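Local coordinates for protein esterase (Alcaligenes sp., PDB 1QLW) that probably hydrolyses carboxylic esters, as a bacterial esterase of the alpha/beta hydrolase fold, at residues Phe252-Glu257 / Ser287-Gly292; Asp157-Val162 / His294-Met299; Val229-Cys234 / Val248-Gly253. All blocks are in the same frame, centred on the assembly; numbering follows the deposited sequence.

The three contacts gather at the end of the central sheet where its parallel strands give way to loops. Contact 3 joins strand 248-252 to the end of strand 223-229; contact 1 begins where it stops, sharing Phe-252 and Gly-253, and passes on to the end of strand 283-287. Their centres lie about 12 Å apart. Contact 2, centred about 11 Å from contact 1 and 16 Å from contact 3, brings residues 157-162 onto the loop 294-299 and encloses both others along the chain. Hydrogen bonds from Asp-254 to Gly-295 and His-255 to Asp-157 tie contact 1 to contact 2; Glu-230 to His-298, consistent with a catalytic acid-histidine pair, ties in contact 3.

Contact 1: residues Phe252-Glu257 / Ser287-Gly292; sequences FGDHIE and SLPALG
Phe-252 and Leu-288 make the tight end of this contact. The amide N of Leu-288 gives its hydrogen to Phe-252 O at 2.9 Å, almost dead straight at 176°. The same carbonyl oxygen is crowded by carbon: Ser-287 CA offers it a CA-H...O contact at 3.6 Å, and Leu-288 CG sits 3.5 Å from it, since this side chain stands beside its own backbone N with CG anti to the carbonyl carbon (chi1 -66°). Further out along the same leucine, CD1 rests 4.2 Å from Gly-253 CA, and the side chain also packs on Val-309 and Leu-312 of helix 306-319. The Phe-252 ring leaves the contact and packs on helix 263-278.

This is the point where two neighbouring parallel strands of the alpha/beta hydrolase sheet, 248-252 and 283-287, end together, paired through Phe-252 and Ser-287, and let go into loops at their C-terminal edge, the edge on which this fold builds its active site.

The wetter side lies where a water bridges Gly-253 O, to which it donates, and Ser-287 OG, so that the hydroxyl is linked to the other segment through this water. Pro-289 and Asp-254, both partly exposed, still meet closely. Pro-289 CD touches Gly-253 O at 3.5 Å, and its CG lies against the Asp-254 carboxylate, 3.5 Å from OD1, the two side chains slanting across one another. Asp-254 OD1 also takes the N-H of His-255, which arrives at 2.8 Å from 40° above the carboxylate plane; OD2 is held by Gly-295 N, so both oxygens have partners and the group is unlikely to turn. From Pro-289 the short 3-10 turn 289-291 leads off.

Contact 2: residues Asp157-Val162 / His294-Met299; sequences DTQFPV and HGNSHM
His-294 meets the other segment through its carbonyl, which takes the side-chain amide of Gln-159: NE2 lies 3.0 Å from His-294 O, almost straight out from the carbonyl and only 7° out of the glutamine amide plane. Gln-159 CG, beside its own backbone N, lies on the His-294/Gly-295 peptide, and the bend at chi2 (-82°) then turns the amide so that NE2 meets the oxygen.

Gly-295 comes next and is pressed hard against the loop. Its CA is 3.4 Å from Asp-157 O, a CA-H...O contact, and a side chain here would run into that oxygen. Its own O accepts Gln-159 N at 2.9 Å, the donor standing 47° above the carbonyl plane, so Gln-159 grips two successive carbonyls with its backbone and side chain. A water 2.6 Å from Thr-158 OG1 also makes a weak, long bond to Gly-295 O.

Asn-296 adds a lighter touch, ND2 4.0 Å from Gln-159 CB; its amide is held chiefly by Asp-303. Ser-297 OG lies 3.9 Å from Phe-160 CD1. That hydroxyl, bonded to Asp-303, also accepts Met-299 N at 3.0 Å, an ST turn matched across the contact by Thr-158 OG1 and Phe-160 N. His-298 takes no part in the contact; its ND1 is bonded to Glu-230 OE1. Met-299 then sets CB 3.9 Å from Phe-160 CE1, the two side chains running side by side.

Phe-160 also stacks with Phe-147, and Pro-161 CD lies over one face of its ring. The contact thus pins the loop between helices 138-144 and 165-171 onto the one leading from strand 283-287 to helix 306-319, above the C-terminal end of the central sheet.

Contact 3: residues Val229-Cys234 / Val248-Gly253; sequences VEPGEC and VLVVFG
Glu-230 lies across the ring of Phe-252, its carboxylate plane tilted 27° from the ring plane. Its CA stands over one face, 4.2 Å from the ring centroid and 16° off the normal, a CH-pi contact, and its CG reaches Phe-252 CD2 at 3.7 Å. From CG the chain runs extended (chi2 -162°), which carries OE2 past the ring to Gly-253 N, 2.7 Å away, bonded through the anti lone pair. At the backbone, Glu-230 N donates to Val-251 O at 2.8 Å, so the residue is clamped at both ends. Pro-231 slants across both neighbours: its CD touches Phe-252 CE1 at 3.9 Å and Val-250 CG1 at 3.8 Å. Cys-234, disulfide-bonded to Cys-269, brings SG to within 4.3 Å of Val-250 CG2. OE1 of Glu-230 is shared by Arg-146, in a salt bridge, and His-298 ND1. With an alanine here, Gly-253 N and His-298 ND1 would probably lose their acceptor and Arg-146 its charge partner. A carboxylate just past the end of strand 223-229, bonded to a histidine ND1, is consistent with the acid of an alpha/beta hydrolase Ser-His-acid triad.

Contact 1: residues Phe252-Glu257 / Ser287-Gly292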
# COMPACT_ATOMS: atom_id res chain seq x y z
N PHE A 252 -2.24 -23.15 13.55
CA PHE A 252 -3.68 -23.20 13.34
C PHE A 252 -4.44 -22.75 14.59
O PHE A 252 -4.03 -23.03 15.72
CB PHE A 252 -4.20 -24.59 12.92
CG PHE A 252 -4.02 -24.86 11.45
CD1 PHE A 252 -2.84 -25.32 10.91
CD2 PHE A 252 -5.10 -24.69 10.59
CE1 PHE A 252 -2.71 -25.56 9.54
CE2 PHE A 252 -4.98 -24.91 9.23
CZ PHE A 252 -3.78 -25.36 8.69
N GLY A 253 -5.55 -22.07 14.35
CA GLY A 253 -6.43 -21.60 15.37
C GLY A 253 -7.53 -22.56 15.77
O GLY A 253 -7.35 -23.78 15.83
N ASP A 254 -8.70 -21.99 16.07
CA ASP A 254 -9.82 -22.75 16.60
C ASP A 254 -11.02 -22.77 15.69
O ASP A 254 -11.04 -22.16 14.61
CB ASP A 254 -10.16 -22.21 17.99
CG ASP A 254 -10.78 -23.19 18.95
OD1 ASP A 254 -11.07 -24.36 18.60
OD2 ASP A 254 -10.98 -22.77 20.12
N HIS A 255 -12.04 -23.54 16.09
CA HIS A 255 -13.25 -23.75 15.33
C HIS A 255 -12.92 -24.33 13.96
O HIS A 255 -13.66 -24.14 12.99
CB HIS A 255 -14.13 -22.52 15.19
CG HIS A 255 -14.73 -22.06 16.48
ND1 HIS A 255 -15.86 -22.64 17.00
CD2 HIS A 255 -14.37 -21.07 17.33
CE1 HIS A 255 -16.16 -22.04 18.14
NE2 HIS A 255 -15.27 -21.09 18.37
N ILE A 256 -11.88 -25.18 13.88
CA ILE A 256 -11.49 -25.74 12.60
C ILE A 256 -12.43 -26.83 12.14
O ILE A 256 -12.82 -26.93 10.97
CB ILE A 256 -10.06 -26.33 12.69
CG1 ILE A 256 -9.01 -25.23 12.91
CG2 ILE A 256 -9.72 -27.21 11.50
CD1 ILE A 256 -8.75 -24.39 11.67
N GLU A 257 -12.78 -27.73 13.06
CA GLU A 257 -13.49 -28.94 12.72
C GLU A 257 -14.81 -28.78 12.04
O GLU A 257 -15.14 -29.58 11.14
CB GLU A 257 -13.64 -29.83 13.98
CG GLU A 257 -12.35 -30.61 14.15
CD GLU A 257 -11.28 -30.27 15.12
OE1 GLU A 257 -11.78 -30.32 16.30
OE2 GLU A 257 -10.14 -29.75 15.00
N SER A 287 -1.19 -26.15 17.14
CA SER A 287 -2.63 -26.00 17.19
C SER A 287 -2.92 -25.26 18.50
O SER A 287 -2.72 -25.79 19.59
CB SER A 287 -3.31 -27.36 17.10
OG SER A 287 -4.68 -27.29 17.34
N LEU A 288 -3.40 -24.03 18.40
CA LEU A 288 -3.58 -23.20 19.59
C LEU A 288 -4.43 -23.86 20.64
O LEU A 288 -4.06 -23.76 21.83
CB LEU A 288 -4.00 -21.80 19.17
CG LEU A 288 -2.92 -21.03 18.38
CD1 LEU A 288 -3.52 -19.76 17.81
CD2 LEU A 288 -1.72 -20.71 19.25
N PRO A 289 -5.57 -24.47 20.34
CA PRO A 289 -6.38 -25.08 21.39
C PRO A 289 -5.66 -26.11 22.22
O PRO A 289 -5.91 -26.22 23.43
CB PRO A 289 -7.54 -25.72 20.62
CG PRO A 289 -7.69 -24.81 19.43
CD PRO A 289 -6.25 -24.55 19.03
N ALA A 290 -4.71 -26.85 21.65
CA ALA A 290 -3.93 -27.83 22.40
C ALA A 290 -3.00 -27.18 23.41
O ALA A 290 -2.62 -27.83 24.40
CB ALA A 290 -3.13 -28.69 21.43
N LEU A 291 -2.71 -25.90 23.24
CA LEU A 291 -1.89 -25.15 24.19
C LEU A 291 -2.77 -24.41 25.19
O LEU A 291 -2.27 -23.60 25.99
CB LEU A 291 -0.99 -24.14 23.45
CG LEU A 291 0.01 -24.77 22.48
CD1 LEU A 291 0.80 -23.68 21.78
CD2 LEU A 291 0.97 -25.74 23.17
N GLY A 292 -4.07 -24.65 25.17
CA GLY A 292 -5.00 -23.97 26.07
C GLY A 292 -5.34 -22.57 25.59
O GLY A 292 -5.80 -21.75 26.38
O HOH W 1 -6.01 -26.19 15.32

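Contact 2: residues Asp157-Val162 / His294-Met299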
# COMPACT_ATOMS: atom_id res chain seq x y z
N ASP A 157 -17.26 -17.41 21.68
CA ASP A 157 -15.89 -17.38 22.19
C ASP A 157 -14.88 -16.86 21.18
O ASP A 157 -13.67 -17.01 21.41
CB ASP A 157 -15.44 -18.76 22.68
CG ASP A 157 -15.31 -19.78 21.57
OD1 ASP A 157 -15.55 -19.47 20.40
OD2 ASP A 157 -14.94 -20.93 21.89
N THR A 158 -15.31 -16.25 20.07
CA THR A 158 -14.32 -15.84 19.10
C THR A 158 -13.37 -14.81 19.70
O THR A 158 -13.75 -13.93 20.47
CB THR A 158 -14.96 -15.25 17.84
OG1 THR A 158 -13.88 -14.96 16.91
CG2 THR A 158 -15.72 -13.96 18.06
N GLN A 159 -12.11 -14.93 19.33
CA GLN A 159 -11.11 -13.91 19.67
C GLN A 159 -11.13 -12.74 18.68
O GLN A 159 -10.48 -11.73 18.95
CB GLN A 159 -9.71 -14.53 19.68
CG GLN A 159 -9.47 -15.54 20.78
CD GLN A 159 -9.13 -14.96 22.12
OE1 GLN A 159 -9.02 -13.74 22.28
NE2 GLN A 159 -8.85 -15.87 23.05
N PHE A 160 -11.81 -12.87 17.55
CA PHE A 160 -11.75 -11.74 16.62
C PHE A 160 -12.61 -10.61 17.14
O PHE A 160 -13.71 -10.86 17.64
CB PHE A 160 -12.28 -12.16 15.22
CG PHE A 160 -11.99 -11.05 14.25
CD1 PHE A 160 -10.73 -10.91 13.67
CD2 PHE A 160 -12.95 -10.11 13.94
CE1 PHE A 160 -10.45 -9.84 12.83
CE2 PHE A 160 -12.67 -9.02 13.12
CZ PHE A 160 -11.42 -8.90 12.57
N PRO A 161 -12.15 -9.36 17.03
CA PRO A 161 -12.93 -8.20 17.47
C PRO A 161 -14.05 -7.92 16.46
O PRO A 161 -13.99 -6.98 15.66
CB PRO A 161 -11.92 -7.08 17.53
CG PRO A 161 -10.94 -7.43 16.44
CD PRO A 161 -10.82 -8.94 16.54
N VAL A 162 -15.12 -8.72 16.52
CA VAL A 162 -16.21 -8.62 15.57
C VAL A 162 -16.95 -7.30 15.65
O VAL A 162 -17.56 -6.90 14.65
CB VAL A 162 -17.19 -9.81 15.65
CG1 VAL A 162 -16.56 -11.12 15.20
CG2 VAL A 162 -17.75 -9.92 17.05
N HIS A 294 -7.86 -20.63 23.15
CA HIS A 294 -9.10 -20.94 22.47
C HIS A 294 -9.72 -19.75 21.75
O HIS A 294 -9.51 -18.60 22.13
CB HIS A 294 -10.12 -21.42 23.53
CG HIS A 294 -9.62 -22.61 24.29
ND1 HIS A 294 -9.01 -22.60 25.52
CD2 HIS A 294 -9.56 -23.90 23.88
CE1 HIS A 294 -8.70 -23.84 25.89
NE2 HIS A 294 -8.99 -24.65 24.89
N GLY A 295 -10.49 -20.06 20.72
CA GLY A 295 -11.29 -19.06 20.03
C GLY A 295 -10.59 -18.34 18.88
O GLY A 295 -11.23 -17.47 18.29
N ASN A 296 -9.35 -18.63 18.55
CA ASN A 296 -8.70 -17.87 17.49
C ASN A 296 -9.35 -18.12 16.14
O ASN A 296 -9.68 -19.23 15.77
CB ASN A 296 -7.20 -18.13 17.43
CG ASN A 296 -6.47 -17.38 18.52
OD1 ASN A 296 -6.12 -17.96 19.55
ND2 ASN A 296 -6.26 -16.08 18.27
N SER A 297 -9.46 -17.00 15.41
CA SER A 297 -10.00 -17.02 14.06
C SER A 297 -8.87 -17.24 13.06
O SER A 297 -7.68 -17.31 13.41
CB SER A 297 -10.70 -15.70 13.76
OG SER A 297 -9.77 -14.64 13.53
N HIS A 298 -9.24 -17.23 11.78
CA HIS A 298 -8.20 -17.26 10.74
C HIS A 298 -7.34 -16.00 10.76
O HIS A 298 -6.18 -16.03 10.35
CB HIS A 298 -8.90 -17.37 9.39
CG HIS A 298 -7.99 -17.45 8.22
ND1 HIS A 298 -7.05 -18.45 8.06
CD2 HIS A 298 -7.87 -16.65 7.13
CE1 HIS A 298 -6.39 -18.24 6.93
NE2 HIS A 298 -6.91 -17.18 6.32
N MET A 299 -7.91 -14.89 11.21
CA MET A 299 -7.21 -13.62 11.30
C MET A 299 -6.55 -13.47 12.66
O MET A 299 -6.65 -12.42 13.32
CB MET A 299 -8.19 -12.47 11.02
CG MET A 299 -8.82 -12.51 9.64
SD MET A 299 -7.69 -12.43 8.27
CE MET A 299 -6.92 -10.84 8.53
O HOH W 2 -13.34 -17.22 15.74

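Contact 3: residues Val229-Cys234 / Val248-Gly253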
# COMPACT_ATOMS: atom_id res chain seq x y z
N VAL A 229 0.94 -19.35 8.81
CA VAL A 229 -0.29 -19.23 9.58
C VAL A 229 -1.48 -19.70 8.74
O VAL A 229 -1.77 -19.07 7.71
CB VAL A 229 -0.49 -17.78 10.05
CG1 VAL A 229 -1.79 -17.69 10.83
CG2 VAL A 229 0.70 -17.35 10.89
N GLU A 230 -2.09 -20.80 9.15
CA GLU A 230 -3.25 -21.35 8.46
C GLU A 230 -3.12 -21.33 6.95
O GLU A 230 -3.91 -20.70 6.23
CB GLU A 230 -4.55 -20.69 8.90
CG GLU A 230 -4.83 -20.98 10.37
CD GLU A 230 -6.25 -20.76 10.81
OE1 GLU A 230 -7.09 -20.26 10.03
OE2 GLU A 230 -6.54 -21.11 11.99
N PRO A 231 -2.12 -22.01 6.43
CA PRO A 231 -1.92 -22.07 4.99
C PRO A 231 -3.08 -22.72 4.27
O PRO A 231 -3.67 -23.71 4.74
CB PRO A 231 -0.63 -22.87 4.82
CG PRO A 231 -0.57 -23.72 6.06
CD PRO A 231 -1.13 -22.85 7.14
N GLY A 232 -3.36 -22.21 3.07
CA GLY A 232 -4.35 -22.83 2.19
C GLY A 232 -3.86 -24.19 1.72
O GLY A 232 -4.67 -25.11 1.55
N GLU A 233 -2.56 -24.30 1.52
CA GLU A 233 -1.92 -25.56 1.18
C GLU A 233 -0.56 -25.64 1.86
O GLU A 233 0.17 -24.66 1.90
CB GLU A 233 -1.72 -25.67 -0.33
CG GLU A 233 -2.94 -25.79 -1.20
CD GLU A 233 -3.90 -26.92 -0.88
OE1 GLU A 233 -3.47 -27.99 -0.40
OE2 GLU A 233 -5.13 -26.77 -1.09
N CYS A 234 -0.23 -26.82 2.37
CA CYS A 234 1.12 -27.10 2.85
C CYS A 234 1.77 -27.91 1.72
O CYS A 234 1.08 -28.46 0.85
CB CYS A 234 1.08 -27.92 4.15
SG CYS A 234 0.87 -27.00 5.66
N VAL A 248 10.51 -25.27 10.35
CA VAL A 248 9.17 -24.88 9.95
C VAL A 248 8.18 -24.94 11.10
O VAL A 248 8.12 -25.91 11.84
CB VAL A 248 8.64 -25.82 8.84
CG1 VAL A 248 7.19 -25.56 8.50
CG2 VAL A 248 9.53 -25.79 7.61
N LEU A 249 7.39 -23.86 11.20
CA LEU A 249 6.29 -23.77 12.14
C LEU A 249 5.00 -23.49 11.37
O LEU A 249 4.98 -22.52 10.61
CB LEU A 249 6.52 -22.65 13.16
CG LEU A 249 5.40 -22.45 14.17
CD1 LEU A 249 5.26 -23.64 15.11
CD2 LEU A 249 5.64 -21.18 14.99
N VAL A 250 3.99 -24.32 11.55
CA VAL A 250 2.67 -24.10 10.94
C VAL A 250 1.71 -23.88 12.10
O VAL A 250 1.69 -24.67 13.03
CB VAL A 250 2.25 -25.26 10.04
CG1 VAL A 250 0.82 -25.09 9.56
CG2 VAL A 250 3.23 -25.42 8.88
N VAL A 251 0.91 -22.81 12.06
CA VAL A 251 0.05 -22.44 13.17
C VAL A 251 -1.42 -22.48 12.75
O VAL A 251 -1.79 -21.90 11.73
CB VAL A 251 0.37 -21.02 13.68
CG1 VAL A 251 -0.43 -20.72 14.95
CG2 VAL A 251 1.86 -20.84 13.94
N PHE A 252 -2.24 -23.15 13.55
CA PHE A 252 -3.68 -23.20 13.34
C PHE A 252 -4.44 -22.75 14.59
O PHE A 252 -4.03 -23.03 15.72
CB PHE A 252 -4.20 -24.59 12.92
CG PHE A 252 -4.02 -24.86 11.45
CD1 PHE A 252 -2.84 -25.32 10.91
CD2 PHE A 252 -5.10 -24.69 10.59
CE1 PHE A 252 -2.71 -25.56 9.54
CE2 PHE A 252 -4.98 -24.91 9.23
CZ PHE A 252 -3.78 -25.36 8.69
N GLY A 253 -5.55 -22.07 14.35
CA GLY A 253 -6.43 -21.60 15.37
C GLY A 253 -7.53 -22.56 15.77
O GLY A 253 -7.35 -23.78 15.83